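Local coordinates for protein importin subunit beta-1 (Saccharomyces cerevisiae, PDB 5OWU) that carries proteins into the nucleus as the beta subunit of the import receptor, working with importin alpha, which binds the classical nuclear localization signal of the cargo, at residues E134-K137 against I138-D141. Numbering follows the deposited sequence.
Sequences ELMK and IMVD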
# COMPACT_ATOMS: atom_id res chain seq x y z
N GLU A 134 13.80 -32.01 19.92
CA GLU A 134 14.78 -31.50 20.87
C GLU A 134 14.84 -29.98 20.88
O GLU A 134 15.25 -29.40 21.90
CB GLU A 134 16.16 -32.07 20.55
CG GLU A 134 16.20 -33.60 20.47
CD GLU A 134 16.05 -34.15 19.06
OE1 GLU A 134 15.49 -33.47 18.18
OE2 GLU A 134 16.51 -35.29 18.84
N LEU A 135 14.45 -29.33 19.79
CA LEU A 135 14.72 -27.91 19.64
C LEU A 135 14.00 -27.09 20.70
O LEU A 135 14.60 -26.21 21.33
CB LEU A 135 14.32 -27.42 18.24
CG LEU A 135 14.51 -25.90 18.05
CD1 LEU A 135 15.96 -25.51 18.23
CD2 LEU A 135 14.03 -25.45 16.68
N MET A 136 12.70 -27.32 20.88
CA MET A 136 11.94 -26.47 21.78
C MET A 136 12.33 -26.68 23.23
O MET A 136 12.30 -25.73 24.03
CB MET A 136 10.44 -26.71 21.58
CG MET A 136 9.88 -26.01 20.35
SD MET A 136 10.25 -24.25 20.36
CE MET A 136 11.19 -24.08 18.87
N LYS A 137 12.72 -27.90 23.60
CA LYS A 137 13.31 -28.12 24.91
C LYS A 137 14.61 -27.32 25.05
O LYS A 137 14.86 -26.71 26.10
CB LYS A 137 13.56 -29.61 25.12
CG LYS A 137 13.78 -30.03 26.57
CD LYS A 137 15.26 -30.15 26.89
CE LYS A 137 15.48 -30.90 28.20
NZ LYS A 137 14.84 -30.22 29.35
N ILE A 138 15.43 -27.29 24.00
CA ILE A 138 16.66 -26.51 24.06
C ILE A 138 16.34 -25.02 24.20
O ILE A 138 17.02 -24.30 24.95
CB ILE A 138 17.55 -26.78 22.83
CG1 ILE A 138 18.11 -28.21 22.87
CG2 ILE A 138 18.70 -25.78 22.76
CD1 ILE A 138 18.90 -28.64 21.62
N MET A 139 15.33 -24.54 23.49
CA MET A 139 14.99 -23.12 23.56
C MET A 139 14.48 -22.75 24.94
O MET A 139 14.88 -21.73 25.51
CB MET A 139 13.96 -22.76 22.49
CG MET A 139 14.44 -22.88 21.02
SD MET A 139 15.72 -21.71 20.51
CE MET A 139 17.19 -22.72 20.72
N VAL A 140 13.58 -23.57 25.51
CA VAL A 140 13.06 -23.29 26.84
C VAL A 140 14.20 -23.28 27.85
O VAL A 140 14.29 -22.39 28.70
CB VAL A 140 11.96 -24.30 27.21
CG1 VAL A 140 11.58 -24.18 28.71
CG2 VAL A 140 10.75 -24.08 26.34
N ASP A 141 15.08 -24.28 27.79
CA ASP A 141 16.21 -24.30 28.71
C ASP A 141 17.14 -23.12 28.49
O ASP A 141 17.70 -22.58 29.45
CB ASP A 141 16.97 -25.62 28.60
CG ASP A 141 16.17 -26.81 29.09
OD1 ASP A 141 15.21 -26.61 29.87
OD2 ASP A 141 16.50 -27.95 28.71
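Lys137 reaches one turn along its helix to Asp141, and its NZ forms a salt bridge with OD2 at 2.9 Å, on the syn lone pair of that oxygen. The lysine chain does not run out straight: CG stands anti to the backbone N (chi1 -163°), and bends at chi2 and chi4 curl the end of the chain over OD2 of Asp141, with CD 3.1 Å from it. The two residues are also joined through their backbones, Asp141 N donating to Lys137 O over 3.0 Å. With an alanine in place of Asp141, the ammonium group of Lys137 would probably lose its anionic mate within the helix and be freer to swing. All this belongs to helix 133-142, the first helix of HEAT repeat 4, whose apolar side turns into the stacked helices of the solenoid. There Met139 meets two residues of the preceding turn: its chain bends at chi2 and chi3 so that CE comes to 3.9 Å from Leu135 CD1, while its CG lies 4.1 Å from the methyl CE of Met136. Both methionine side chains pack on Leu159 of helix 149-165; Leu135 touches Ile119 and Ala123 of helix 109-126. Ile138 CG1 rests 3.2 Å from Glu134 O, the carbonyl oxygen that accepts the Ile138 N-H, and the isoleucine side chain touches Leu101 of helix 90-104.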